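Local coordinates for DNA/pantothenate metabolism flavoprotein (Streptomyces sparsogenes DSM 40356, PDB 7CFU) that binds flavin mononucleotide and probably catalyses the oxidative decarboxylation of a cysteine residue in a peptide precursor during natural-product biosynthesis, at residues 24-29 and 39-44; 29-34 and 104-109; 137-142 and 163-168. All blocks are in the same frame, centred on the assembly; numbering follows the deposited sequence.

Contact 1. Residues 24-29 and 39-44. With FMN (flavin mononucleotide), chain Y.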
loop_
_atom_site.group_PDB
_atom_site.type_symbol
_atom_site.label_atom_id
_atom_site.label_comp_id
_atom_site.label_asym_id
_atom_site.label_seq_id
_atom_site.Cartn_x
_atom_site.Cartn_y
_atom_site.Cartn_z
ATOM N N LEU A 24 -27.672 26.377 9.654
ATOM C CA LEU A 24 -28.227 25.037 9.790
ATOM C C LEU A 24 -27.111 24.003 9.680
ATOM O O LEU A 24 -26.458 23.898 8.637
ATOM C CB LEU A 24 -29.300 24.793 8.727
ATOM C CG LEU A 24 -29.865 23.385 8.593
ATOM C CD1 LEU A 24 -30.547 22.974 9.883
ATOM C CD2 LEU A 24 -30.851 23.347 7.447
ATOM N N LEU A 25 -26.893 23.249 10.756
ATOM C CA LEU A 25 -25.987 22.108 10.749
ATOM C C LEU A 25 -26.804 20.836 10.552
ATOM O O LEU A 25 -27.763 20.587 11.289
ATOM C CB LEU A 25 -25.178 22.035 12.045
ATOM C CG LEU A 25 -24.080 20.969 12.102
ATOM C CD1 LEU A 25 -23.052 21.167 11.005
ATOM C CD2 LEU A 25 -23.420 20.979 13.465
ATOM N N TRP A 26 -26.406 20.025 9.578
ATOM C CA TRP A 26 -27.212 18.914 9.079
ATOM C C TRP A 26 -26.402 17.620 9.132
ATOM O O TRP A 26 -25.459 17.444 8.355
ATOM C CB TRP A 26 -27.675 19.229 7.659
ATOM C CG TRP A 26 -28.507 18.209 6.982
ATOM C CD1 TRP A 26 -28.957 17.026 7.492
ATOM C CD2 TRP A 26 -28.976 18.271 5.631
ATOM N NE1 TRP A 26 -29.678 16.345 6.535
ATOM C CE2 TRP A 26 -29.711 17.093 5.388
ATOM C CE3 TRP A 26 -28.856 19.215 4.609
ATOM C CZ2 TRP A 26 -30.321 16.835 4.168
ATOM C CZ3 TRP A 26 -29.462 18.956 3.398
ATOM C CH2 TRP A 26 -30.186 17.776 3.187
ATOM N N GLY A 27 -26.774 16.709 10.031
ATOM C CA GLY A 27 -26.107 15.411 10.127
ATOM C C GLY A 27 -26.806 14.334 9.309
ATOM O O GLY A 27 -28.030 14.227 9.319
ATOM N N VAL A 28 -26.005 13.494 8.645
ATOM C CA VAL A 28 -26.516 12.457 7.748
ATOM C C VAL A 28 -25.981 11.108 8.214
ATOM O O VAL A 28 -24.764 10.913 8.309
ATOM C CB VAL A 28 -26.129 12.703 6.277
ATOM C CG1 VAL A 28 -26.699 11.604 5.396
ATOM C CG2 VAL A 28 -26.614 14.060 5.789
ATOM N N CYS A 29 -26.887 10.175 8.494
ATOM C CA CYS A 29 -26.500 8.837 8.924
ATOM C C CYS A 29 -26.702 7.842 7.783
ATOM O O CYS A 29 -27.330 8.140 6.766
ATOM C CB CYS A 29 -27.304 8.418 10.157
ATOM S SG CYS A 29 -27.165 9.557 11.548
ATOM N N HIS A 39 -32.906 16.246 -2.595
ATOM C CA HIS A 39 -34.261 16.789 -2.571
ATOM C C HIS A 39 -34.490 17.679 -1.349
ATOM O O HIS A 39 -35.062 18.772 -1.459
ATOM C CB HIS A 39 -35.266 15.637 -2.605
ATOM C CG HIS A 39 -36.686 16.078 -2.744
ATOM N ND1 HIS A 39 -37.468 16.427 -1.663
ATOM C CD2 HIS A 39 -37.474 16.217 -3.837
ATOM C CE1 HIS A 39 -38.671 16.769 -2.084
ATOM N NE2 HIS A 39 -38.702 16.650 -3.401
ATOM N N VAL A 40 -34.061 17.224 -0.168
ATOM C CA VAL A 40 -34.234 18.032 1.040
ATOM C C VAL A 40 -33.415 19.314 0.946
ATOM O O VAL A 40 -33.850 20.382 1.394
ATOM C CB VAL A 40 -33.867 17.212 2.293
ATOM C CG1 VAL A 40 -33.901 18.089 3.537
ATOM C CG2 VAL A 40 -34.818 16.037 2.450
ATOM N N ASN A 41 -32.224 19.232 0.356
ATOM C CA ASN A 41 -31.384 20.416 0.226
ATOM C C ASN A 41 -32.038 21.459 -0.672
ATOM O O ASN A 41 -32.039 22.651 -0.348
ATOM C CB ASN A 41 -30.007 20.017 -0.303
ATOM C CG ASN A 41 -29.065 21.192 -0.404
ATOM O OD1 ASN A 41 -28.681 21.777 0.609
ATOM N ND2 ASN A 41 -28.662 21.529 -1.622
ATOM N N ALA A 42 -32.633 21.021 -1.786
ATOM C CA ALA A 42 -33.341 21.942 -2.672
ATOM C C ALA A 42 -34.532 22.586 -1.968
ATOM O O ALA A 42 -34.797 23.779 -2.155
ATOM C CB ALA A 42 -33.800 21.212 -3.934
ATOM N N TRP A 43 -35.269 21.809 -1.167
ATOM C CA TRP A 43 -36.376 22.374 -0.398
ATOM C C TRP A 43 -35.883 23.412 0.600
ATOM O O TRP A 43 -36.502 24.469 0.767
ATOM C CB TRP A 43 -37.142 21.272 0.331
ATOM C CG TRP A 43 -38.161 21.802 1.300
ATOM C CD1 TRP A 43 -39.377 22.340 0.993
ATOM C CD2 TRP A 43 -38.049 21.860 2.730
ATOM N NE1 TRP A 43 -40.033 22.717 2.140
ATOM C CE2 TRP A 43 -39.238 22.438 3.219
ATOM C CE3 TRP A 43 -37.063 21.475 3.642
ATOM C CZ2 TRP A 43 -39.467 22.638 4.581
ATOM C CZ3 TRP A 43 -37.293 21.676 4.995
ATOM C CH2 TRP A 43 -38.485 22.255 5.451
ATOM N N LEU A 44 -34.772 23.121 1.281
ATOM C CA LEU A 44 -34.235 24.052 2.264
ATOM C C LEU A 44 -33.792 25.353 1.606
ATOM O O LEU A 44 -33.994 26.439 2.159
ATOM C CB LEU A 44 -33.072 23.402 3.016
ATOM C CG LEU A 44 -33.434 22.371 4.087
ATOM C CD1 LEU A 44 -32.217 21.533 4.477
ATOM C CD2 LEU A 44 -34.017 23.064 5.299
HETATM N N1 FMN Y . -30.167 1.454 9.632
HETATM C C2 FMN Y . -31.264 2.149 10.081
HETATM O O2 FMN Y . -31.429 2.280 11.284
HETATM N N3 FMN Y . -32.156 2.708 9.190
HETATM C C4 FMN Y . -31.959 2.553 7.833
HETATM O O4 FMN Y . -32.762 3.042 7.040
HETATM C C4A FMN Y . -30.859 1.837 7.376
HETATM N N5 FMN Y . -30.641 1.680 6.025
HETATM C C5A FMN Y . -29.533 0.989 5.578
HETATM C C6 FMN Y . -29.332 0.837 4.216
HETATM C C7 FMN Y . -28.222 0.143 3.758
HETATM C C7M FMN Y . -28.001 -0.016 2.275
HETATM C C8 FMN Y . -27.323 -0.412 4.661
HETATM C C8M FMN Y . -26.128 -1.173 4.138
HETATM C C9 FMN Y . -27.526 -0.267 6.032
HETATM C C9A FMN Y . -28.636 0.435 6.489
HETATM N N10 FMN Y . -28.869 0.587 7.847
HETATM C C10 FMN Y . -29.962 1.296 8.285
HETATM C "C1'" FMN Y . -27.922 0.018 8.852
HETATM C "C2'" FMN Y . -26.972 1.122 9.288
HETATM O "O2'" FMN Y . -26.294 1.653 8.158
HETATM C "C3'" FMN Y . -26.020 0.576 10.351
HETATM O "O3'" FMN Y . -26.739 0.344 11.545
HETATM C "C4'" FMN Y . -24.812 1.492 10.600
HETATM O "O4'" FMN Y . -23.960 0.899 11.566
HETATM C "C5'" FMN Y . -25.247 2.863 11.087
HETATM O "O5'" FMN Y . -24.130 3.731 11.084
HETATM P P FMN Y . -24.282 5.269 11.512
HETATM O O1P FMN Y . -23.017 5.705 12.212
HETATM O O2P FMN Y . -24.592 6.044 10.277
HETATM O O3P FMN Y . -25.422 5.470 12.493
#
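The first beta-alpha-beta unit of this flavodoxin-like parallel sheet (order 2-1-3-4-5) packs its opening strand against its own helix, and W26 of strand 24-28 fills the gap to helix 39-44. The two run nearly antiparallel (169°) with axes 12.4 Å apart, a separation spanned mainly by the indole and two leucines, with W26 CH2 also reaching N41 N. W26 holds CG anti to the backbone N (chi1 180°), and the six-membered half of the indole reaches the helix. W26 CH2 lies 3.7 Å from V40 CG1 and W26 CZ3 3.9 Å from L44 CD1, both methyls approaching the ring obliquely. N41 meets the edge of the ring in its plane, CB lying 3.9 Å from CZ3 of W26. Two residues earlier, on the same face of the strand, L24 CD2 packs 3.7 Å from L44 CD1, the two leucines crossing at about a right angle. The contact is apolar, and N41 OD1 is buried in it with no partner in the model. At its other end the indole NE1 donates to L105 O of strand 101-107. Strand 52-57 flanks W26 and N41 through I53, while helix 187-199 covers V40 and L44 through F187 and I191.

Contact 2. Residues 29-34 and 104-109. With FMN (flavin mononucleotide), chain Y.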
loop_
_atom_site.group_PDB
_atom_site.type_symbol
_atom_site.label_atom_id
_atom_site.label_comp_id
_atom_site.label_asym_id
_atom_site.label_seq_id
_atom_site.Cartn_x
_atom_site.Cartn_y
_atom_site.Cartn_z
ATOM N N CYS A 29 -26.887 10.175 8.494
ATOM C CA CYS A 29 -26.500 8.837 8.924
ATOM C C CYS A 29 -26.702 7.842 7.783
ATOM O O CYS A 29 -27.330 8.140 6.766
ATOM C CB CYS A 29 -27.304 8.418 10.157
ATOM S SG CYS A 29 -27.165 9.557 11.548
ATOM N N GLY A 30 -26.154 6.641 7.969
ATOM C CA GLY A 30 -26.182 5.618 6.942
ATOM C C GLY A 30 -27.515 4.899 6.835
ATOM O O GLY A 30 -27.633 3.729 7.225
ATOM N N SER A 31 -28.532 5.596 6.323
ATOM C CA SER A 31 -29.867 5.051 6.132
ATOM C C SER A 31 -30.216 5.052 4.646
ATOM O O SER A 31 -29.693 5.867 3.880
ATOM C CB SER A 31 -30.907 5.873 6.912
ATOM O OG SER A 31 -32.216 5.709 6.383
ATOM N N PHE A 32 -31.103 4.127 4.243
ATOM C CA PHE A 32 -31.675 4.177 2.894
ATOM C C PHE A 32 -32.122 5.583 2.518
ATOM O O PHE A 32 -32.011 5.990 1.357
ATOM C CB PHE A 32 -32.879 3.241 2.758
ATOM C CG PHE A 32 -32.534 1.785 2.671
ATOM C CD1 PHE A 32 -31.944 1.266 1.527
ATOM C CD2 PHE A 32 -32.849 0.928 3.706
ATOM C CE1 PHE A 32 -31.642 -0.080 1.434
ATOM C CE2 PHE A 32 -32.552 -0.420 3.624
ATOM C CZ PHE A 32 -31.947 -0.927 2.483
ATOM N N SER A 33 -32.682 6.323 3.472
ATOM C CA SER A 33 -33.233 7.634 3.165
ATOM C C SER A 33 -32.177 8.703 2.932
ATOM O O SER A 33 -32.559 9.853 2.691
ATOM C CB SER A 33 -34.179 8.071 4.282
ATOM O OG SER A 33 -35.337 7.257 4.274
ATOM N N ALA A 34 -30.880 8.381 2.989
ATOM C CA ALA A 34 -29.872 9.374 2.636
ATOM C C ALA A 34 -29.973 9.787 1.169
ATOM O O ALA A 34 -29.467 10.850 0.806
ATOM C CB ALA A 34 -28.464 8.847 2.943
ATOM N N ILE A 104 -30.745 16.133 12.181
ATOM C CA ILE A 104 -30.224 14.810 11.875
ATOM C C ILE A 104 -31.229 14.147 10.943
ATOM O O ILE A 104 -32.323 13.755 11.372
ATOM C CB ILE A 104 -30.006 13.982 13.147
ATOM C CG1 ILE A 104 -29.335 14.826 14.228
ATOM C CG2 ILE A 104 -29.176 12.746 12.844
ATOM C CD1 ILE A 104 -27.954 15.283 13.857
ATOM N N LEU A 105 -30.869 14.026 9.664
ATOM C CA LEU A 105 -31.823 13.552 8.668
ATOM C C LEU A 105 -31.083 12.942 7.484
ATOM O O LEU A 105 -30.389 13.659 6.756
ATOM C CB LEU A 105 -32.715 14.713 8.198
ATOM C CG LEU A 105 -33.911 14.458 7.270
ATOM C CD1 LEU A 105 -34.889 15.624 7.376
ATOM C CD2 LEU A 105 -33.517 14.224 5.805
ATOM N N PRO A 106 -31.224 11.637 7.233
ATOM C CA PRO A 106 -31.932 10.684 8.087
ATOM C C PRO A 106 -31.078 10.274 9.274
ATOM O O PRO A 106 -29.849 10.293 9.192
ATOM C CB PRO A 106 -32.154 9.489 7.166
ATOM C CG PRO A 106 -30.941 9.521 6.266
ATOM C CD PRO A 106 -30.672 10.993 6.025
ATOM N N ALA A 107 -31.721 9.919 10.372
ATOM C CA ALA A 107 -31.034 9.332 11.508
ATOM C C ALA A 107 -31.239 7.827 11.476
ATOM O O ALA A 107 -32.301 7.345 11.079
ATOM C CB ALA A 107 -31.543 9.913 12.826
ATOM N N THR A 108 -30.212 7.086 11.867
ATOM C CA THR A 108 -30.347 5.647 12.008
ATOM C C THR A 108 -30.841 5.311 13.405
ATOM O O THR A 108 -30.780 6.135 14.321
ATOM C CB THR A 108 -29.009 4.962 11.776
ATOM O OG1 THR A 108 -28.025 5.644 12.561
ATOM C CG2 THR A 108 -28.630 5.006 10.288
ATOM N N ALA A 109 -31.344 4.081 13.560
ATOM C CA ALA A 109 -31.575 3.558 14.902
ATOM C C ALA A 109 -30.301 3.642 15.734
ATOM O O ALA A 109 -30.340 4.013 16.911
ATOM C CB ALA A 109 -32.081 2.114 14.831
HETATM N N1 FMN Y . -30.167 1.454 9.632
HETATM C C2 FMN Y . -31.264 2.149 10.081
HETATM O O2 FMN Y . -31.429 2.280 11.284
HETATM N N3 FMN Y . -32.156 2.708 9.190
HETATM C C4 FMN Y . -31.959 2.553 7.833
HETATM O O4 FMN Y . -32.762 3.042 7.040
HETATM C C4A FMN Y . -30.859 1.837 7.376
HETATM N N5 FMN Y . -30.641 1.680 6.025
HETATM C C5A FMN Y . -29.533 0.989 5.578
HETATM C C6 FMN Y . -29.332 0.837 4.216
HETATM C C7 FMN Y . -28.222 0.143 3.758
HETATM C C7M FMN Y . -28.001 -0.016 2.275
HETATM C C8 FMN Y . -27.323 -0.412 4.661
HETATM C C8M FMN Y . -26.128 -1.173 4.138
HETATM C C9 FMN Y . -27.526 -0.267 6.032
HETATM C C9A FMN Y . -28.636 0.435 6.489
HETATM N N10 FMN Y . -28.869 0.587 7.847
HETATM C C10 FMN Y . -29.962 1.296 8.285
HETATM C "C1'" FMN Y . -27.922 0.018 8.852
HETATM C "C2'" FMN Y . -26.972 1.122 9.288
HETATM O "O2'" FMN Y . -26.294 1.653 8.158
HETATM C "C3'" FMN Y . -26.020 0.576 10.351
HETATM O "O3'" FMN Y . -26.739 0.344 11.545
HETATM C "C4'" FMN Y . -24.812 1.492 10.600
HETATM O "O4'" FMN Y . -23.960 0.899 11.566
HETATM C "C5'" FMN Y . -25.247 2.863 11.087
HETATM O "O5'" FMN Y . -24.130 3.731 11.084
HETATM P P FMN Y . -24.282 5.269 11.512
HETATM O O1P FMN Y . -23.017 5.705 12.212
HETATM O O2P FMN Y . -24.592 6.044 10.277
HETATM O O3P FMN Y . -25.422 5.470 12.493
#
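P106, C29 and T108 carry most of the surface buried where loop 29-34 meets segment 104-109. P106, preceded by a cis peptide bond, pushes its ring into the start of the 3-10 turn: CG sits 3.5 Å from A34 N, and CB lies against the CB atoms of S31 and S33. The same residue's carbonyl holds C29, whose N donates to P106 O at 3.0 Å, approaching nearly along the C=O axis. With SG swung beside its own backbone N (chi1 -56°), C29 lays its sulfur 4.0 Å from I104 CG2 and close to A107 CA. T108 turns its two branches to different tasks. The T108 CG2 methyl rests 3.5 Å from G30 O, against the inverse gamma turn centred on G30, while OG1 donates to FMN O3P at 2.6 Å and also caps F111 N at the start of helix 109-117. The phosphate is thus gripped from both segments, for G30 N donates to O2P almost straight, at 169°.

Farther along the loop, the flavin ring is met by polar groups. S31 OG donates to FMN O4 while accepting from S33 N in an ST turn, so two hydrogen bonds hold the serine hydroxyl. F32 N reaches FMN N5 at 3.1 Å, and the F32 ring holds FMN C6 over the centre of one face. A109 N donates to FMN O2, the other pyrimidine carbonyl, and G30 O accepts from the ribityl O2'. Phosphate held between the loop after the first strand and a helix N-cap, with backbone amides and the S31 hydroxyl meeting the isoalloxazine, is consistent with the FMN site of flavin-dependent cysteine decarboxylases, here at a subunit interface, where F32 also packs on G89 of the second subunit.

Contact 3. Residues 137-142 and 163-168; sequences IAPVMN and YRIVEP. With FMN (flavin mononucleotide), chain Y.
I137 and I165 pair in a parallel beta bridge, joining strand 137-139 to the short strand 164-165, outermost in the flavodoxin-like sheet of this chain. Two backbone hydrogen bonds make the bridge: I137 N donates to R164 O at 2.8 Å and 176°, and V166 N returns the bond to I137 O, tilted 15° from the carbonyl plane. That carbonyl also receives a CA-H...O contact from I165. Beyond the bridge the pairing is carried by water, which donates to both P139 O and V166 O and so joins the two chains where direct bonding has stopped.

Apolar contacts follow the strands. I137 and I165 lie side by side and point the same way, I165 CD1 packing 3.6 Å from I137 CB. With CG1 beside the backbone N (chi1 -58°) and the longer branch extended, I137 carries CD1 out to Y163 CD1 at 3.9 Å, obliquely to the ring. The P139 ring crosses the I165 side chain at about a right angle, P139 CD lying 4.0 Å from I165 CG2. On the other side of the sheet, A138 CB faces V166 CB, while P168 closes the far end by laying CB 3.4 Å from P139 O. Helices flank this edge: V155 of helix 149-160 covers I165, and W146 of helix 143-146 packs on both prolines.

The FMN contacts come from V140 and M141. M141 lays its backbone and CB beside the pyrimidine of FMN, and the carbonyl before it makes the polar contact, FMN N3 donating to V140 O at 2.6 Å.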
loop_
_atom_site.group_PDB
_atom_site.type_symbol
_atom_site.label_atom_id
_atom_site.label_comp_id
_atom_site.label_asym_id
_atom_site.label_seq_id
_atom_site.Cartn_x
_atom_site.Cartn_y
_atom_site.Cartn_z
ATOM N N ILE A 137 -34.557 15.491 14.954
ATOM C CA ILE A 137 -34.053 14.161 14.614
ATOM C C ILE A 137 -35.145 13.432 13.846
ATOM O O ILE A 137 -36.264 13.263 14.354
ATOM C CB ILE A 137 -33.639 13.372 15.873
ATOM C CG1 ILE A 137 -32.574 14.137 16.656
ATOM C CG2 ILE A 137 -33.197 11.961 15.542
ATOM C CD1 ILE A 137 -32.285 13.537 18.013
ATOM N N ALA A 138 -34.820 12.981 12.634
ATOM C CA ALA A 138 -35.771 12.313 11.745
ATOM C C ALA A 138 -35.271 10.901 11.464
ATOM O O ALA A 138 -34.628 10.650 10.430
ATOM C CB ALA A 138 -35.969 13.097 10.449
ATOM N N PRO A 139 -35.563 9.954 12.352
ATOM C CA PRO A 139 -35.074 8.583 12.166
ATOM C C PRO A 139 -35.816 7.856 11.056
ATOM O O PRO A 139 -36.984 8.132 10.776
ATOM C CB PRO A 139 -35.343 7.921 13.523
ATOM C CG PRO A 139 -36.475 8.709 14.105
ATOM C CD PRO A 139 -36.266 10.130 13.633
ATOM N N VAL A 140 -35.108 6.931 10.404
ATOM C CA VAL A 140 -35.695 6.048 9.399
ATOM C C VAL A 140 -35.181 4.635 9.624
ATOM O O VAL A 140 -33.981 4.427 9.827
ATOM C CB VAL A 140 -35.383 6.508 7.968
ATOM C CG1 VAL A 140 -36.056 5.584 6.972
ATOM C CG2 VAL A 140 -35.841 7.945 7.759
ATOM N N MET A 141 -36.090 3.665 9.563
ATOM C CA MET A 141 -35.784 2.247 9.729
ATOM C C MET A 141 -37.056 1.481 9.398
ATOM O O MET A 141 -38.140 2.065 9.311
ATOM C CB MET A 141 -35.318 1.925 11.151
ATOM C CG MET A 141 -36.420 2.045 12.212
ATOM S SD MET A 141 -35.774 2.156 13.896
ATOM C CE MET A 141 -35.270 3.869 13.908
ATOM N N ASN A 142 -36.925 0.170 9.217
ATOM C CA ASN A 142 -38.114 -0.596 8.878
ATOM C C ASN A 142 -38.936 -0.854 10.142
ATOM O O ASN A 142 -38.531 -0.518 11.259
ATOM C CB ASN A 142 -37.753 -1.875 8.111
ATOM C CG ASN A 142 -37.131 -2.965 8.979
ATOM O OD1 ASN A 142 -37.148 -2.918 10.211
ATOM N ND2 ASN A 142 -36.578 -3.973 8.316
ATOM N N TYR A 163 -35.264 16.794 22.603
ATOM C CA TYR A 163 -35.106 16.639 21.164
ATOM C C TYR A 163 -36.463 16.409 20.502
ATOM O O TYR A 163 -37.328 15.716 21.045
ATOM C CB TYR A 163 -34.139 15.489 20.851
ATOM C CG TYR A 163 -32.709 15.796 21.274
ATOM C CD1 TYR A 163 -31.860 16.532 20.447
ATOM C CD2 TYR A 163 -32.221 15.381 22.509
ATOM C CE1 TYR A 163 -30.559 16.834 20.830
ATOM C CE2 TYR A 163 -30.919 15.685 22.909
ATOM C CZ TYR A 163 -30.095 16.407 22.059
ATOM O OH TYR A 163 -28.807 16.705 22.441
ATOM N N ARG A 164 -36.642 17.015 19.331
ATOM C CA ARG A 164 -37.834 16.829 18.512
ATOM C C ARG A 164 -37.615 15.648 17.576
ATOM O O ARG A 164 -36.730 15.687 16.710
ATOM C CB ARG A 164 -38.125 18.109 17.729
ATOM C CG ARG A 164 -39.268 18.072 16.709
ATOM C CD ARG A 164 -40.668 18.103 17.317
ATOM N NE ARG A 164 -41.675 18.318 16.276
ATOM C CZ ARG A 164 -42.224 17.365 15.529
ATOM N NH1 ARG A 164 -41.883 16.092 15.694
ATOM N NH2 ARG A 164 -43.119 17.691 14.606
ATOM N N ILE A 165 -38.418 14.605 17.745
ATOM C CA ILE A 165 -38.312 13.392 16.949
ATOM C C ILE A 165 -39.427 13.389 15.912
ATOM O O ILE A 165 -40.611 13.486 16.261
ATOM C CB ILE A 165 -38.383 12.141 17.835
ATOM C CG1 ILE A 165 -37.339 12.225 18.943
ATOM C CG2 ILE A 165 -38.211 10.880 16.997
ATOM C CD1 ILE A 165 -35.909 12.232 18.445
ATOM N N VAL A 166 -39.057 13.263 14.642
ATOM C CA VAL A 166 -40.010 13.090 13.554
ATOM C C VAL A 166 -40.064 11.604 13.249
ATOM O O VAL A 166 -39.136 11.055 12.647
ATOM C CB VAL A 166 -39.620 13.893 12.306
ATOM C CG1 VAL A 166 -40.616 13.621 11.181
ATOM C CG2 VAL A 166 -39.548 15.381 12.631
ATOM N N GLU A 167 -41.154 10.958 13.659
ATOM C CA GLU A 167 -41.271 9.519 13.520
ATOM C C GLU A 167 -41.350 9.131 12.045
ATOM O O GLU A 167 -41.925 9.866 11.236
ATOM C CB GLU A 167 -42.511 9.022 14.258
ATOM C CG GLU A 167 -42.482 9.355 15.734
ATOM C CD GLU A 167 -43.604 8.696 16.508
ATOM O OE1 GLU A 167 -44.359 7.901 15.906
ATOM O OE2 GLU A 167 -43.730 8.984 17.717
ATOM N N PRO A 168 -40.784 7.995 11.663
ATOM C CA PRO A 168 -40.820 7.601 10.252
ATOM C C PRO A 168 -42.205 7.148 9.816
ATOM O O PRO A 168 -43.081 6.834 10.627
ATOM C CB PRO A 168 -39.821 6.445 10.185
ATOM C CG PRO A 168 -39.819 5.877 11.551
ATOM C CD PRO A 168 -40.007 7.053 12.480
HETATM N N1 FMN Y . -30.167 1.454 9.632
HETATM C C2 FMN Y . -31.264 2.149 10.081
HETATM O O2 FMN Y . -31.429 2.280 11.284
HETATM N N3 FMN Y . -32.156 2.708 9.190
HETATM C C4 FMN Y . -31.959 2.553 7.833
HETATM O O4 FMN Y . -32.762 3.042 7.040
HETATM C C4A FMN Y . -30.859 1.837 7.376
HETATM N N5 FMN Y . -30.641 1.680 6.025
HETATM C C5A FMN Y . -29.533 0.989 5.578
HETATM C C6 FMN Y . -29.332 0.837 4.216
HETATM C C7 FMN Y . -28.222 0.143 3.758
HETATM C C7M FMN Y . -28.001 -0.016 2.275
HETATM C C8 FMN Y . -27.323 -0.412 4.661
HETATM C C8M FMN Y . -26.128 -1.173 4.138
HETATM C C9 FMN Y . -27.526 -0.267 6.032
HETATM C C9A FMN Y . -28.636 0.435 6.489
HETATM N N10 FMN Y . -28.869 0.587 7.847
HETATM C C10 FMN Y . -29.962 1.296 8.285
HETATM C "C1'" FMN Y . -27.922 0.018 8.852
HETATM C "C2'" FMN Y . -26.972 1.122 9.288
HETATM O "O2'" FMN Y . -26.294 1.653 8.158
HETATM C "C3'" FMN Y . -26.020 0.576 10.351
HETATM O "O3'" FMN Y . -26.739 0.344 11.545
HETATM C "C4'" FMN Y . -24.812 1.492 10.600
HETATM O "O4'" FMN Y . -23.960 0.899 11.566
HETATM C "C5'" FMN Y . -25.247 2.863 11.087
HETATM O "O5'" FMN Y . -24.130 3.731 11.084
HETATM P P FMN Y . -24.282 5.269 11.512
HETATM O O1P FMN Y . -23.017 5.705 12.212
HETATM O O2P FMN Y . -24.592 6.044 10.277
HETATM O O3P FMN Y . -25.422 5.470 12.493
HETATM O O HOH W 1 -38.526 10.142 10.194
#

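From the N terminus, strand 24-28 leads into loop 29-34 and then helix 39-44, so contact 1 closes the short first loop of the fold. Contact 2 closes a much longer one: its first segment lies within that loop and its second at 104-109, so contacts 1 and 2 cross, sharing C29. Contact 3 follows in series, closing the mainly helical link between 137-142 and 163-168. Strands 23-28, 101-107 and 135-139 are consecutive neighbours in the parallel sheet: G27 O bonds to L105 N, and I104 O to A138 N. Contacts 2 and 3 line the FMN site; contact 1 touches it only through C29 and otherwise ties helix 37-48 to the sheet.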